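Multidrug resistance protein (Vibrio cholerae, PDB 1YC9) forms a trimeric outer membrane channel of the outer membrane factor family and could be involved in multidrug efflux, conferring resistance to several toxic compounds. Local coordinates at residues 219-224 with 229-234. The protein carries 1 engineered substitution. Numbering follows the deposited sequence.
Sequences ALAALV and DRAASI
R230 and A221 meet where the loop that follows helix 189-223, one of the long helices of the helical barrel of this outer membrane factor, folds back and lays residues 229-232, with helical backbone angles, against the helix just left. Along R230, CB rests 4.0 Å from CB of A221, a methyl small enough to let the two backbones approach to 5.2 Å between CA of A221 and CA of A231. CG, set anti to the backbone N (chi1 180°), lies 4.3 Å from CG2 of V224. The chain then bends at chi2 (61°), and CD carries the guanidinium toward helix 33-44. There NH1 forms a salt bridge with OE2 of E41; NE is hydrogen-bonded elsewhere in the structure, and NH2 lies 3.1 Å from OG of S233. An arginine suits the place because its methylenes cover apolar neighbours while its charged end finds a carboxylate beyond them. V224, just past the helix end, is apolar as its buried position between this loop, L38 and A42 of helix 33-44 and I147 of helix 117-183 demands.

Next along the loop, A231 matches A221 methyl to methyl, CB to CB 4.0 Å; this second small side chain also permits the close backbone approach. No hydrogen bond crosses between the segments; their direct contact is van der Waals packing. L220 is buried too, and its apolar isobutyl group packs on A150 and L154 of helix 117-183. I234, farther along the chain, fills in beside it: a slender ethyl arm, a reach that suits isoleucine, runs toward the helix, and its terminal CD1 stops 3.8 Å from CB of L220.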
ATOM      1  N   ALA A 219      -9.523 -19.302   4.530  1.00 20.03           N
ATOM      2  CA  ALA A 219      -9.540 -17.917   4.075  1.00 20.75           C
ATOM      3  C   ALA A 219     -10.975 -17.363   4.130  1.00 21.07           C
ATOM      4  O   ALA A 219     -11.198 -16.199   4.529  1.00 20.23           O
ATOM      5  CB  ALA A 219      -8.957 -17.780   2.681  1.00 21.85           C
ATOM      6  N   LEU A 220     -11.912 -18.190   3.699  1.00 20.69           N
ATOM      7  CA  LEU A 220     -13.345 -17.862   3.788  1.00 20.86           C
ATOM      8  C   LEU A 220     -13.782 -17.600   5.223  1.00 20.75           C
ATOM      9  O   LEU A 220     -14.449 -16.612   5.495  1.00 21.88           O
ATOM     10  CB  LEU A 220     -14.209 -18.930   3.152  1.00 20.61           C
ATOM     11  CG  LEU A 220     -14.280 -18.965   1.629  1.00 21.20           C
ATOM     12  CD1 LEU A 220     -14.777 -20.319   1.031  1.00 21.52           C
ATOM     13  CD2 LEU A 220     -15.175 -17.801   1.091  1.00 22.32           C
ATOM     14  N   ALA A 221     -13.352 -18.428   6.168  1.00 21.15           N
ATOM     15  CA  ALA A 221     -13.644 -18.196   7.559  1.00 20.89           C
ATOM     16  C   ALA A 221     -13.144 -16.814   7.996  1.00 21.28           C
ATOM     17  O   ALA A 221     -13.885 -16.068   8.639  1.00 20.75           O
ATOM     18  CB  ALA A 221     -13.017 -19.271   8.433  1.00 20.62           C
ATOM     19  N   ALA A 222     -11.899 -16.479   7.646  1.00 21.15           N
ATOM     20  CA  ALA A 222     -11.320 -15.191   8.002  1.00 21.26           C
ATOM     21  C   ALA A 222     -12.079 -14.024   7.329  1.00 21.89           C
ATOM     22  O   ALA A 222     -12.329 -12.966   7.965  1.00 22.19           O
ATOM     23  CB  ALA A 222      -9.830 -15.142   7.625  1.00 21.25           C
ATOM     24  N   LEU A 223     -12.480 -14.237   6.094  1.00 21.78           N
ATOM     25  CA  LEU A 223     -13.181 -13.198   5.313  1.00 23.46           C
ATOM     26  C   LEU A 223     -14.517 -12.842   5.923  1.00 24.33           C
ATOM     27  O   LEU A 223     -14.950 -11.693   5.746  1.00 24.42           O
ATOM     28  CB  LEU A 223     -13.369 -13.557   3.832  1.00 23.07           C
ATOM     29  CG  LEU A 223     -12.089 -13.459   3.014  1.00 23.50           C
ATOM     30  CD1 LEU A 223     -12.238 -14.160   1.679  1.00 26.39           C
ATOM     31  CD2 LEU A 223     -11.679 -12.016   2.752  1.00 26.64           C
ATOM     32  N   VAL A 224     -15.132 -13.775   6.652  1.00 24.15           N
ATOM     33  CA  VAL A 224     -16.385 -13.504   7.306  1.00 26.37           C
ATOM     34  C   VAL A 224     -16.182 -13.180   8.788  1.00 26.59           C
ATOM     35  O   VAL A 224     -17.144 -13.137   9.552  1.00 30.52           O
ATOM     36  CB  VAL A 224     -17.471 -14.588   7.037  1.00 25.85           C
ATOM     37  CG1 VAL A 224     -17.550 -14.857   5.550  1.00 27.78           C
ATOM     38  CG2 VAL A 224     -17.191 -15.868   7.772  1.00 25.43           C
ATOM     39  N   ASP A 229     -12.678 -22.448  13.169  1.00 39.19           N
ATOM     40  CA  ASP A 229     -13.805 -23.386  13.377  1.00 38.27           C
ATOM     41  C   ASP A 229     -14.997 -23.214  12.419  1.00 36.56           C
ATOM     42  O   ASP A 229     -15.758 -24.150  12.165  1.00 36.80           O
ATOM     43  CB  ASP A 229     -14.378 -23.216  14.792  1.00 40.01           C
ATOM     44  CG  ASP A 229     -13.638 -24.042  15.831  1.00 44.61           C
ATOM     45  OD1 ASP A 229     -12.384 -24.045  15.826  1.00 50.17           O
ATOM     46  OD2 ASP A 229     -14.241 -24.714  16.697  1.00 51.53           O
ATOM     47  N   ARG A 230     -15.210 -22.000  11.944  1.00 33.18           N
ATOM     48  CA  ARG A 230     -16.166 -21.757  10.886  1.00 31.34           C
ATOM     49  C   ARG A 230     -15.805 -22.500   9.593  1.00 30.94           C
ATOM     50  O   ARG A 230     -16.690 -22.819   8.765  1.00 29.68           O
ATOM     51  CB  ARG A 230     -16.255 -20.249  10.613  1.00 30.61           C
ATOM     52  CG  ARG A 230     -17.210 -19.842   9.534  1.00 30.85           C
ATOM     53  CD  ARG A 230     -18.657 -20.255   9.865  1.00 31.79           C
ATOM     54  NE  ARG A 230     -19.637 -19.906   8.859  1.00 30.74           N
ATOM     55  CZ  ARG A 230     -19.994 -20.664   7.838  1.00 32.50           C
ATOM     56  NH1 ARG A 230     -20.959 -20.245   7.032  1.00 33.93           N
ATOM     57  NH2 ARG A 230     -19.404 -21.827   7.603  1.00 35.29           N
ATOM     58  N   ALA A 231     -14.520 -22.712   9.374  1.00 29.21           N
ATOM     59  CA  ALA A 231     -14.071 -23.370   8.153  1.00 30.00           C
ATOM     60  C   ALA A 231     -14.509 -24.851   8.097  1.00 30.29           C
ATOM     61  O   ALA A 231     -14.691 -25.413   7.000  1.00 29.62           O
ATOM     62  CB  ALA A 231     -12.561 -23.250   8.035  1.00 29.40           C
ATOM     63  N   ALA A 232     -14.727 -25.435   9.283  1.00 31.69           N
ATOM     64  CA  ALA A 232     -15.037 -26.865   9.451  1.00 32.88           C
ATOM     65  C   ALA A 232     -16.398 -27.218   8.957  1.00 33.37           C
ATOM     66  O   ALA A 232     -16.680 -28.384   8.672  1.00 34.25           O
ATOM     67  CB  ALA A 232     -14.923 -27.267  10.937  1.00 33.02           C
ATOM     68  N   SER A 233     -17.261 -26.226   8.855  1.00 33.14           N
ATOM     69  CA  SER A 233     -18.605 -26.457   8.383  1.00 33.91           C
ATOM     70  C   SER A 233     -18.771 -25.954   6.953  1.00 32.68           C
ATOM     71  O   SER A 233     -19.862 -25.931   6.433  1.00 32.99           O
ATOM     72  CB  SER A 233     -19.610 -25.827   9.341  1.00 34.81           C
ATOM     73  OG  SER A 233     -19.506 -24.420   9.340  1.00 39.01           O
ATOM     74  N   ILE A 234     -17.695 -25.554   6.293  1.00 31.13           N
ATOM     75  CA  ILE A 234     -17.823 -25.178   4.890  1.00 30.45           C
ATOM     76  C   ILE A 234     -17.747 -26.404   3.997  1.00 31.61           C
ATOM     77  O   ILE A 234     -16.797 -27.168   4.078  1.00 32.31           O
ATOM     78  CB  ILE A 234     -16.758 -24.146   4.445  1.00 29.73           C
ATOM     79  CG1 ILE A 234     -16.879 -22.885   5.290  1.00 29.35           C
ATOM     80  CG2 ILE A 234     -16.947 -23.855   2.960  1.00 27.99           C
ATOM     81  CD1 ILE A 234     -15.782 -21.797   4.999  1.00 28.41           C
TER